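Local coordinates for protein tryptophan decarboxylase 1 (Oryza sativa subsp. japonica, PDB 6KHO) that catalyses the pyridoxal-phosphate-dependent decarboxylation of L-tryptophan to tryptamine and of 5-hydroxy-L-tryptophan to serotonin, at residues D417-R420 / E426-V429; A474-G479 / V483-V488; V409-V414 / H496-A501. One frame throughout, in Å; residues are numbered along the deposited sequence.

In the fold
Followed from the N terminus, the chain reaches these contacts late, on the last turns of helix 386-420. Residues 409-414 are the first half of interaction 3, which is not completed until 496-501 on the C-terminal helix and so closes a long loop. Interactions 1 and 2 both fall within that loop and follow one another without crossing. Interaction 1 turns the end of helix 386-420 back onto the edge strand 425-427, and interaction 2 pairs the hairpin strands at the other edge of the same antiparallel sheet. Val428 packs on Val478 and Val483, joining interactions 1 and 2, while Val488 touches Met411 and links the hairpin to interaction 3.

Interaction 1. Residues D417-R420 / E426-V429; sequences DLVR and EVVV
Val419 and Val427 form the apolar centre of this contact. The closest approach is from Val419 CG1 to Val427 CG2, at 3.6 Å, a branch-to-branch meeting of two side chains that run at a slant to each other. Val419 CG1 is swung opposite the backbone N (chi1 171°), which carries that methyl to the strand, where it also lies 4.2 Å from the carbonyl carbon Glu426 C. Val419 also touches Trp502 of helix 495-513 and Phe438 of strand 435-440, so it sits buried between helix and sheet.

The second kind of contact is a charged group laid over a hydrocarbon. Arg420 is extended from CG to NE and crosses Val427 at about a right angle. Its methylene CG rests 3.8 Å from Val427 CG2, and the guanidinium comes over the other branch, with Arg420 NH2 3.6 Å from Val427 CG1. Val427 CB stands 3.8 Å above the guanidinium plane, displaced toward the rim, so the valine leans against a face of the group while NH2 forms a salt bridge with Glu416 one helical turn earlier. An alanine in place of Val427 would probably leave Val419 CG1 facing a gap and give the Arg420 guanidinium more freedom to rock about its bridge.

No hydrogen bond joins the two segments. Polar links lead elsewhere: the Glu426 carboxylate forms a salt bridge with Arg439 of the neighbouring strand, and its backbone pairs with that same residue. The chain thus turns back after helix 386-420 into the edge strand 425-427, a helix-turn-strand connection at the border of the four-stranded antiparallel sheet of the C-terminal domain.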
ATOM      1  N   ASP A 417     -34.103 -15.840  -6.630  1.00 47.14           N
ATOM      2  CA  ASP A 417     -35.406 -16.471  -6.786  1.00 50.31           C
ATOM      3  C   ASP A 417     -36.530 -15.450  -6.918  1.00 51.87           C
ATOM      4  O   ASP A 417     -37.575 -15.769  -7.494  1.00 50.83           O
ATOM      5  CB  ASP A 417     -35.658 -17.422  -5.617  1.00 49.15           C
ATOM      6  CG  ASP A 417     -34.711 -18.621  -5.638  1.00 54.77           C
ATOM      7  OD1 ASP A 417     -34.039 -18.828  -6.676  1.00 55.97           O
ATOM      8  OD2 ASP A 417     -34.633 -19.354  -4.627  1.00 57.09           O
ATOM      9  N   LEU A 418     -36.332 -14.229  -6.419  1.00 46.32           N
ATOM     10  CA  LEU A 418     -37.310 -13.179  -6.670  1.00 50.64           C
ATOM     11  C   LEU A 418     -37.237 -12.703  -8.116  1.00 51.66           C
ATOM     12  O   LEU A 418     -38.275 -12.465  -8.745  1.00 53.49           O
ATOM     13  CB  LEU A 418     -37.104 -12.018  -5.700  1.00 46.48           C
ATOM     14  CG  LEU A 418     -37.514 -12.262  -4.244  1.00 45.47           C
ATOM     15  CD1 LEU A 418     -36.963 -11.153  -3.359  1.00 46.05           C
ATOM     16  CD2 LEU A 418     -39.029 -12.365  -4.081  1.00 48.67           C
ATOM     17  N   VAL A 419     -36.025 -12.566  -8.666  1.00 49.37           N
ATOM     18  CA  VAL A 419     -35.884 -12.192 -10.072  1.00 52.73           C
ATOM     19  C   VAL A 419     -36.502 -13.256 -10.971  1.00 52.85           C
ATOM     20  O   VAL A 419     -37.133 -12.937 -11.987  1.00 53.06           O
ATOM     21  CB  VAL A 419     -34.405 -11.955 -10.436  1.00 50.71           C
ATOM     22  CG1 VAL A 419     -34.249 -11.788 -11.943  1.00 50.25           C
ATOM     23  CG2 VAL A 419     -33.864 -10.729  -9.722  1.00 48.10           C
ATOM     24  N   ARG A 420     -36.342 -14.531 -10.606  1.00 51.97           N
ATOM     25  CA  ARG A 420     -36.829 -15.625 -11.438  1.00 55.30           C
ATOM     26  C   ARG A 420     -38.352 -15.738 -11.425  1.00 57.76           C
ATOM     27  O   ARG A 420     -38.925 -16.294 -12.368  1.00 60.11           O
ATOM     28  CB  ARG A 420     -36.186 -16.947 -10.994  1.00 55.26           C
ATOM     29  CG  ARG A 420     -34.707 -17.093 -11.377  1.00 48.87           C
ATOM     30  CD  ARG A 420     -34.158 -18.457 -10.970  1.00 50.59           C
ATOM     31  NE  ARG A 420     -32.698 -18.530 -11.077  1.00 49.17           N
ATOM     32  CZ  ARG A 420     -32.040 -18.709 -12.217  1.00 52.62           C
ATOM     33  NH1 ARG A 420     -32.710 -18.837 -13.357  1.00 52.36           N
ATOM     34  NH2 ARG A 420     -30.713 -18.767 -12.226  1.00 49.76           N
ATOM     35  N   GLU A 426     -34.752 -11.568 -16.353  1.00 54.15           N
ATOM     36  CA  GLU A 426     -34.011 -12.812 -16.503  1.00 53.34           C
ATOM     37  C   GLU A 426     -32.730 -12.748 -15.686  1.00 47.92           C
ATOM     38  O   GLU A 426     -32.118 -11.684 -15.557  1.00 47.91           O
ATOM     39  CB  GLU A 426     -33.678 -13.109 -17.973  1.00 53.86           C
ATOM     40  CG  GLU A 426     -32.968 -11.991 -18.719  1.00 54.86           C
ATOM     41  CD  GLU A 426     -32.596 -12.393 -20.142  1.00 59.34           C
ATOM     42  OE1 GLU A 426     -32.510 -13.614 -20.399  1.00 60.59           O
ATOM     43  OE2 GLU A 426     -32.389 -11.495 -20.996  1.00 58.47           O
ATOM     44  N   VAL A 427     -32.345 -13.888 -15.119  1.00 46.49           N
ATOM     45  CA  VAL A 427     -31.044 -14.041 -14.476  1.00 49.99           C
ATOM     46  C   VAL A 427     -30.063 -14.476 -15.556  1.00 46.87           C
ATOM     47  O   VAL A 427     -30.244 -15.525 -16.177  1.00 48.34           O
ATOM     48  CB  VAL A 427     -31.096 -15.058 -13.327  1.00 49.08           C
ATOM     49  CG1 VAL A 427     -29.688 -15.366 -12.820  1.00 49.53           C
ATOM     50  CG2 VAL A 427     -31.973 -14.531 -12.189  1.00 47.02           C
ATOM     51  N   VAL A 428     -29.024 -13.670 -15.774  1.00 45.54           N
ATOM     52  CA  VAL A 428     -28.215 -13.803 -16.980  1.00 48.27           C
ATOM     53  C   VAL A 428     -27.244 -14.985 -16.892  1.00 47.80           C
ATOM     54  O   VAL A 428     -27.030 -15.693 -17.880  1.00 44.80           O
ATOM     55  CB  VAL A 428     -27.491 -12.474 -17.255  1.00 51.16           C
ATOM     56  CG1 VAL A 428     -26.389 -12.664 -18.280  1.00 52.41           C
ATOM     57  CG2 VAL A 428     -28.493 -11.438 -17.733  1.00 50.95           C
ATOM     58  N   VAL A 429     -26.630 -15.218 -15.734  1.00 43.57           N
ATOM     59  CA  VAL A 429     -25.720 -16.352 -15.566  1.00 42.45           C
ATOM     60  C   VAL A 429     -26.076 -17.059 -14.265  1.00 42.07           C
ATOM     61  O   VAL A 429     -26.763 -16.490 -13.405  1.00 42.56           O
ATOM     62  CB  VAL A 429     -24.235 -15.912 -15.564  1.00 43.42           C
ATOM     63  CG1 VAL A 429     -23.844 -15.250 -16.882  1.00 42.23           C
ATOM     64  CG2 VAL A 429     -23.939 -14.992 -14.353  1.00 39.47           C
TER

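Interaction 2. Residues A474-G479 / V483-V488; sequences AHTVVG and VLRFAV
Thr476 and Val483 pair within a beta hairpin, the two consecutive strands 474-478 and 481-487 at one edge of the antiparallel sheet of the C-terminal domain. As a hydrogen-bonded pair they exchange two backbone bonds, Thr476 N to Val483 O at 2.8 Å and Val483 N to Thr476 O at 2.9 Å. His475 and Leu484 follow as a non-hydrogen-bonded pair. Farther along, Arg485 N donates to Ala474 O at 3.1 Å, while Ala474 N donates a hydrogen bond to a water (2.7 Å to the water oxygen). The short strand axes run at 125°, well short of strictly antiparallel, in keeping with a strongly twisted hairpin.

On the face of Thr476, Val483 and Arg485, the threonine methyl and the arginine methylenes meet at a slant, Thr476 CG2 lying 3.7 Å from Arg485 CG. With OG1 opposite the backbone N (chi1 -168°), CG2 falls between N and the carbonyl carbon and is the branch on the arginine; the hydroxyl is hydrogen-bonded to Ser274. Nearer the turn, Val478 CB packs 3.9 Å from Val483 CG2, and Val428 packs on both valines. The other face carries His475 and Leu484, which touch through His475 CB and Leu484 CD2 at 4.1 Å and are backed by Met462 of helix 451-468.

Beyond the hairpin, Phe101 and Phe415 stack on Phe486. From the first face Arg485 reaches toward the active site: its side chain comes to about 7 Å from the bound pyridoxal phosphate and makes a cation-pi contact with Phe104, a serotonin-binding residue. Its chain bends at chi3 (83°), bringing three nitrogens to three carbonyls: NE to Ser274 O, NH1 to Phe103 O and NH2 to Thr273 O.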
ATOM      1  N   ALA A 474     -24.740  -0.732 -10.170  1.00 38.47           N
ATOM      2  CA  ALA A 474     -23.913  -0.464 -11.333  1.00 38.73           C
ATOM      3  C   ALA A 474     -24.002  -1.657 -12.274  1.00 40.36           C
ATOM      4  O   ALA A 474     -24.523  -2.721 -11.924  1.00 38.69           O
ATOM      5  CB  ALA A 474     -22.465  -0.151 -10.941  1.00 39.86           C
ATOM      6  N   HIS A 475     -23.511  -1.475 -13.490  1.00 39.23           N
ATOM      7  CA  HIS A 475     -23.823  -2.414 -14.551  1.00 40.07           C
ATOM      8  C   HIS A 475     -22.564  -3.095 -15.057  1.00 41.38           C
ATOM      9  O   HIS A 475     -21.438  -2.759 -14.680  1.00 40.21           O
ATOM     10  CB  HIS A 475     -24.534  -1.714 -15.719  1.00 42.43           C
ATOM     11  CG  HIS A 475     -23.605  -0.959 -16.618  1.00 43.67           C
ATOM     12  ND1 HIS A 475     -23.149   0.307 -16.321  1.00 46.70           N
ATOM     13  CD2 HIS A 475     -23.032  -1.298 -17.799  1.00 44.36           C
ATOM     14  CE1 HIS A 475     -22.340   0.719 -17.280  1.00 47.76           C
ATOM     15  NE2 HIS A 475     -22.254  -0.236 -18.191  1.00 49.71           N
ATOM     16  N   THR A 476     -22.786  -4.051 -15.952  1.00 42.12           N
ATOM     17  CA  THR A 476     -21.714  -4.734 -16.652  1.00 40.30           C
ATOM     18  C   THR A 476     -22.263  -5.179 -18.002  1.00 42.19           C
ATOM     19  O   THR A 476     -23.450  -5.014 -18.293  1.00 42.11           O
ATOM     20  CB  THR A 476     -21.177  -5.910 -15.823  1.00 35.56           C
ATOM     21  OG1 THR A 476     -19.960  -6.395 -16.399  1.00 41.10           O
ATOM     22  CG2 THR A 476     -22.195  -7.025 -15.749  1.00 39.26           C
ATOM     23  N   VAL A 477     -21.384  -5.745 -18.826  1.00 41.23           N
ATOM     24  CA  VAL A 477     -21.734  -6.230 -20.161  1.00 45.00           C
ATOM     25  C   VAL A 477     -21.418  -7.718 -20.217  1.00 45.46           C
ATOM     26  O   VAL A 477     -20.254  -8.111 -20.066  1.00 45.64           O
ATOM     27  CB  VAL A 477     -20.974  -5.476 -21.264  1.00 40.09           C
ATOM     28  CG1 VAL A 477     -21.266  -6.109 -22.624  1.00 48.01           C
ATOM     29  CG2 VAL A 477     -21.333  -3.992 -21.264  1.00 41.65           C
ATOM     30  N   VAL A 478     -22.446  -8.540 -20.437  1.00 43.77           N
ATOM     31  CA  VAL A 478     -22.324  -9.996 -20.456  1.00 45.76           C
ATOM     32  C   VAL A 478     -22.845 -10.494 -21.800  1.00 51.99           C
ATOM     33  O   VAL A 478     -24.057 -10.452 -22.054  1.00 51.85           O
ATOM     34  CB  VAL A 478     -23.098 -10.655 -19.308  1.00 47.51           C
ATOM     35  CG1 VAL A 478     -22.965 -12.162 -19.391  1.00 48.66           C
ATOM     36  CG2 VAL A 478     -22.621 -10.118 -17.954  1.00 47.23           C
ATOM     37  N   GLY A 479     -21.943 -10.991 -22.646  1.00 48.62           N
ATOM     38  CA  GLY A 479     -22.335 -11.445 -23.964  1.00 48.73           C
ATOM     39  C   GLY A 479     -23.037 -10.363 -24.757  1.00 49.15           C
ATOM     40  O   GLY A 479     -24.169 -10.551 -25.215  1.00 52.69           O
ATOM     41  N   VAL A 483     -26.282  -5.473 -18.504  1.00 45.54           N
ATOM     42  CA  VAL A 483     -26.688  -6.292 -17.367  1.00 41.16           C
ATOM     43  C   VAL A 483     -26.505  -5.485 -16.083  1.00 45.14           C
ATOM     44  O   VAL A 483     -25.546  -4.716 -15.948  1.00 38.53           O
ATOM     45  CB  VAL A 483     -25.886  -7.611 -17.321  1.00 48.28           C
ATOM     46  CG1 VAL A 483     -26.134  -8.363 -16.025  1.00 47.52           C
ATOM     47  CG2 VAL A 483     -26.235  -8.482 -18.528  1.00 48.10           C
ATOM     48  N   LEU A 484     -27.448  -5.630 -15.157  1.00 43.81           N
ATOM     49  CA  LEU A 484     -27.335  -5.021 -13.842  1.00 42.47           C
ATOM     50  C   LEU A 484     -26.731  -6.031 -12.872  1.00 42.18           C
ATOM     51  O   LEU A 484     -27.194  -7.176 -12.788  1.00 40.41           O
ATOM     52  CB  LEU A 484     -28.705  -4.556 -13.337  1.00 42.19           C
ATOM     53  CG  LEU A 484     -29.409  -3.451 -14.133  1.00 42.95           C
ATOM     54  CD1 LEU A 484     -30.567  -2.847 -13.345  1.00 46.44           C
ATOM     55  CD2 LEU A 484     -28.424  -2.365 -14.542  1.00 44.03           C
ATOM     56  N   ARG A 485     -25.701  -5.605 -12.143  1.00 43.03           N
ATOM     57  CA  ARG A 485     -25.160  -6.397 -11.045  1.00 39.37           C
ATOM     58  C   ARG A 485     -25.869  -6.053  -9.738  1.00 40.27           C
ATOM     59  O   ARG A 485     -26.140  -4.883  -9.449  1.00 40.91           O
ATOM     60  CB  ARG A 485     -23.656  -6.154 -10.895  1.00 38.42           C
ATOM     61  CG  ARG A 485     -22.825  -6.597 -12.083  1.00 39.99           C
ATOM     62  CD  ARG A 485     -21.378  -6.137 -11.939  1.00 39.12           C
ATOM     63  NE  ARG A 485     -20.579  -7.036 -11.105  1.00 35.65           N
ATOM     64  CZ  ARG A 485     -20.383  -6.869  -9.798  1.00 39.65           C
ATOM     65  NH1 ARG A 485     -20.944  -5.846  -9.151  1.00 32.05           N
ATOM     66  NH2 ARG A 485     -19.630  -7.735  -9.126  1.00 36.69           N
ATOM     67  N   PHE A 486     -26.162  -7.087  -8.948  1.00 39.51           N
ATOM     68  CA  PHE A 486     -26.685  -6.950  -7.588  1.00 37.62           C
ATOM     69  C   PHE A 486     -25.754  -7.729  -6.656  1.00 37.48           C
ATOM     70  O   PHE A 486     -25.869  -8.953  -6.530  1.00 35.27           O
ATOM     71  CB  PHE A 486     -28.128  -7.455  -7.490  1.00 39.74           C
ATOM     72  CG  PHE A 486     -28.859  -6.962  -6.269  1.00 39.67           C
ATOM     73  CD1 PHE A 486     -29.399  -5.682  -6.235  1.00 40.16           C
ATOM     74  CD2 PHE A 486     -29.001  -7.776  -5.153  1.00 42.66           C
ATOM     75  CE1 PHE A 486     -30.074  -5.227  -5.115  1.00 39.76           C
ATOM     76  CE2 PHE A 486     -29.670  -7.327  -4.022  1.00 42.33           C
ATOM     77  CZ  PHE A 486     -30.208  -6.051  -4.000  1.00 42.24           C
ATOM     78  N   ALA A 487     -24.828  -7.017  -6.008  1.00 35.42           N
ATOM     79  CA  ALA A 487     -23.792  -7.627  -5.179  1.00 33.98           C
ATOM     80  C   ALA A 487     -24.191  -7.484  -3.714  1.00 36.66           C
ATOM     81  O   ALA A 487     -24.115  -6.388  -3.145  1.00 37.22           O
ATOM     82  CB  ALA A 487     -22.435  -6.982  -5.458  1.00 32.89           C
ATOM     83  N   VAL A 488     -24.611  -8.593  -3.120  1.00 34.06           N
ATOM     84  CA  VAL A 488     -25.119  -8.643  -1.755  1.00 37.70           C
ATOM     85  C   VAL A 488     -23.947  -8.716  -0.783  1.00 37.70           C
ATOM     86  O   VAL A 488     -22.913  -9.319  -1.091  1.00 34.39           O
ATOM     87  CB  VAL A 488     -26.052  -9.864  -1.602  1.00 38.14           C
ATOM     88  CG1 VAL A 488     -26.230 -10.254  -0.146  1.00 40.39           C
ATOM     89  CG2 VAL A 488     -27.407  -9.607  -2.274  1.00 37.82           C
TER
HETATM   90  O   HOH W   1     -24.485  -3.109  -8.904  1.00 39.49           O

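Interaction 3. Residues V409-V414 / H496-A501; sequences VAMAKV and HHVRSA
A helical backbone bond of 2.8 Å, from Lys413 N to Val409 O, braces the turn of helix 386-420 that carries Met411 and leads to Val414, which face Val498 and Arg499 respectively. On the partner helix the matching bond from Ser500 N to His496 O, at 2.9 Å, holds the turn bearing Val498 and Arg499.

Between the helices no hydrogen bond forms. Instead, the guanidinium of Arg499 lies flat against a methyl: Val414 CG1 stands 3.7 Å above the plane, over the centre of the group, and is 3.8 Å from Arg499 NH2. Extended from CG to NE, the arginine runs roughly perpendicular to the valine side chain; Val414 in turn has CG1 trans to its own N (chi1 161°), which sets this branch over the centre of the group, with CG2 nearer its NH2 side. Arg499 NE is held by a salt bridge to Glu495, one turn back on the same helix, which probably helps keep the flat group facing the valine.

Deeper in, the contact is looser. Met411 SD passes 4.3 Å from Val498 CG2, and the valine's other methyl, CG1, lies 4.2 Å from Met411 O. Phe486 of strand 481-487 packs on the same CG1, so this side of the interface merges with the sheet core. Two helices thus pack side by side on one face of the antiparallel sheet, as in the C-terminal domain of group II decarboxylases.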
ATOM      1  N   VAL A 409     -24.741 -15.507   1.060  1.00 36.45           N
ATOM      2  CA  VAL A 409     -25.139 -16.303  -0.093  1.00 39.55           C
ATOM      3  C   VAL A 409     -26.638 -16.573  -0.050  1.00 40.10           C
ATOM      4  O   VAL A 409     -27.325 -16.514  -1.079  1.00 42.50           O
ATOM      5  CB  VAL A 409     -24.315 -17.605  -0.139  1.00 37.22           C
ATOM      6  CG1 VAL A 409     -24.967 -18.626  -1.050  1.00 37.80           C
ATOM      7  CG2 VAL A 409     -22.878 -17.304  -0.588  1.00 34.06           C
ATOM      8  N   ALA A 410     -27.173 -16.830   1.145  1.00 39.05           N
ATOM      9  CA  ALA A 410     -28.595 -17.122   1.275  1.00 41.49           C
ATOM     10  C   ALA A 410     -29.446 -15.893   0.966  1.00 42.25           C
ATOM     11  O   ALA A 410     -30.503 -16.015   0.339  1.00 44.58           O
ATOM     12  CB  ALA A 410     -28.889 -17.664   2.674  1.00 39.12           C
ATOM     13  N   MET A 411     -29.001 -14.699   1.382  1.00 39.70           N
ATOM     14  CA  MET A 411     -29.673 -13.472   0.949  1.00 39.40           C
ATOM     15  C   MET A 411     -29.626 -13.326  -0.566  1.00 42.89           C
ATOM     16  O   MET A 411     -30.625 -12.951  -1.190  1.00 42.00           O
ATOM     17  CB  MET A 411     -29.047 -12.236   1.608  1.00 38.46           C
ATOM     18  CG  MET A 411     -29.294 -12.098   3.113  1.00 45.29           C
ATOM     19  SD  MET A 411     -29.071 -10.394   3.705  1.00 45.63           S
ATOM     20  CE  MET A 411     -27.327 -10.121   3.395  1.00 43.39           C
ATOM     21  N   ALA A 412     -28.468 -13.598  -1.179  1.00 40.46           N
ATOM     22  CA  ALA A 412     -28.373 -13.542  -2.638  1.00 39.84           C
ATOM     23  C   ALA A 412     -29.320 -14.542  -3.296  1.00 40.37           C
ATOM     24  O   ALA A 412     -29.893 -14.256  -4.354  1.00 42.72           O
ATOM     25  CB  ALA A 412     -26.935 -13.801  -3.090  1.00 39.11           C
ATOM     26  N   LYS A 413     -29.490 -15.719  -2.692  1.00 41.10           N
ATOM     27  CA  LYS A 413     -30.409 -16.701  -3.257  1.00 42.98           C
ATOM     28  C   LYS A 413     -31.851 -16.223  -3.156  1.00 46.45           C
ATOM     29  O   LYS A 413     -32.649 -16.476  -4.065  1.00 48.44           O
ATOM     30  CB  LYS A 413     -30.240 -18.054  -2.565  1.00 45.17           C
ATOM     31  CG  LYS A 413     -30.637 -19.234  -3.439  1.00 52.54           C
ATOM     32  CD  LYS A 413     -30.819 -20.511  -2.633  1.00 55.12           C
ATOM     33  CE  LYS A 413     -31.478 -21.603  -3.478  1.00 59.83           C
ATOM     34  NZ  LYS A 413     -32.818 -21.185  -3.989  1.00 60.66           N
ATOM     35  N   VAL A 414     -32.199 -15.525  -2.070  1.00 42.77           N
ATOM     36  CA  VAL A 414     -33.517 -14.905  -1.967  1.00 42.87           C
ATOM     37  C   VAL A 414     -33.744 -13.949  -3.133  1.00 43.21           C
ATOM     38  O   VAL A 414     -34.781 -13.998  -3.805  1.00 43.18           O
ATOM     39  CB  VAL A 414     -33.669 -14.196  -0.606  1.00 44.30           C
ATOM     40  CG1 VAL A 414     -34.793 -13.179  -0.644  1.00 46.55           C
ATOM     41  CG2 VAL A 414     -33.921 -15.214   0.507  1.00 46.70           C
ATOM     42  N   HIS A 496     -34.107  -7.809   4.968  1.00 41.30           N
ATOM     43  CA  HIS A 496     -35.208  -6.930   4.589  1.00 40.83           C
ATOM     44  C   HIS A 496     -34.735  -5.817   3.658  1.00 42.92           C
ATOM     45  O   HIS A 496     -35.522  -5.317   2.845  1.00 41.24           O
ATOM     46  CB  HIS A 496     -35.905  -6.374   5.837  1.00 44.40           C
ATOM     47  CG  HIS A 496     -35.068  -5.430   6.646  1.00 42.46           C
ATOM     48  ND1 HIS A 496     -34.940  -4.094   6.335  1.00 42.14           N
ATOM     49  CD2 HIS A 496     -34.342  -5.624   7.773  1.00 43.26           C
ATOM     50  CE1 HIS A 496     -34.162  -3.506   7.226  1.00 43.91           C
ATOM     51  NE2 HIS A 496     -33.783  -4.413   8.108  1.00 42.45           N
ATOM     52  N   HIS A 497     -33.449  -5.455   3.717  1.00 38.81           N
ATOM     53  CA  HIS A 497     -32.917  -4.484   2.764  1.00 38.54           C
ATOM     54  C   HIS A 497     -32.940  -5.039   1.341  1.00 41.32           C
ATOM     55  O   HIS A 497     -33.224  -4.303   0.387  1.00 38.87           O
ATOM     56  CB  HIS A 497     -31.486  -4.082   3.143  1.00 38.46           C
ATOM     57  CG  HIS A 497     -31.375  -3.341   4.444  1.00 38.05           C
ATOM     58  ND1 HIS A 497     -30.859  -3.917   5.584  1.00 38.93           N
ATOM     59  CD2 HIS A 497     -31.688  -2.064   4.776  1.00 40.87           C
ATOM     60  CE1 HIS A 497     -30.873  -3.034   6.569  1.00 40.71           C
ATOM     61  NE2 HIS A 497     -31.370  -1.901   6.106  1.00 42.15           N
ATOM     62  N   VAL A 498     -32.616  -6.324   1.175  1.00 37.95           N
ATOM     63  CA  VAL A 498     -32.594  -6.920  -0.159  1.00 41.07           C
ATOM     64  C   VAL A 498     -34.013  -7.040  -0.707  1.00 41.37           C
ATOM     65  O   VAL A 498     -34.267  -6.746  -1.879  1.00 41.51           O
ATOM     66  CB  VAL A 498     -31.881  -8.287  -0.131  1.00 42.10           C
ATOM     67  CG1 VAL A 498     -31.959  -8.949  -1.495  1.00 39.60           C
ATOM     68  CG2 VAL A 498     -30.419  -8.137   0.308  1.00 44.08           C
ATOM     69  N   ARG A 499     -34.958  -7.467   0.133  1.00 44.56           N
ATOM     70  CA  ARG A 499     -36.347  -7.582  -0.308  1.00 43.68           C
ATOM     71  C   ARG A 499     -36.925  -6.223  -0.681  1.00 44.11           C
ATOM     72  O   ARG A 499     -37.592  -6.093  -1.712  1.00 47.00           O
ATOM     73  CB  ARG A 499     -37.187  -8.248   0.775  1.00 41.94           C
ATOM     74  CG  ARG A 499     -36.869  -9.719   0.971  1.00 45.46           C
ATOM     75  CD  ARG A 499     -37.836 -10.355   1.949  1.00 45.16           C
ATOM     76  NE  ARG A 499     -37.552 -11.768   2.176  1.00 46.16           N
ATOM     77  CZ  ARG A 499     -37.938 -12.749   1.363  1.00 48.61           C
ATOM     78  NH1 ARG A 499     -38.625 -12.473   0.264  1.00 50.77           N
ATOM     79  NH2 ARG A 499     -37.643 -14.010   1.652  1.00 47.87           N
ATOM     80  N   SER A 500     -36.674  -5.194   0.139  1.00 41.74           N
ATOM     81  CA  SER A 500     -37.131  -3.848  -0.202  1.00 45.39           C
ATOM     82  C   SER A 500     -36.480  -3.340  -1.487  1.00 46.39           C
ATOM     83  O   SER A 500     -37.102  -2.587  -2.251  1.00 43.64           O
ATOM     84  CB  SER A 500     -36.841  -2.878   0.947  1.00 43.22           C
ATOM     85  OG  SER A 500     -37.536  -3.255   2.122  1.00 44.73           O
ATOM     86  N   ALA A 501     -35.224  -3.723  -1.730  1.00 43.11           N
ATOM     87  CA  ALA A 501     -34.581  -3.387  -2.996  1.00 43.04           C
ATOM     88  C   ALA A 501     -35.319  -4.018  -4.174  1.00 40.36           C
ATOM     89  O   ALA A 501     -35.470  -3.389  -5.226  1.00 43.11           O
ATOM     90  CB  ALA A 501     -33.118  -3.833  -2.975  1.00 40.91           C
TER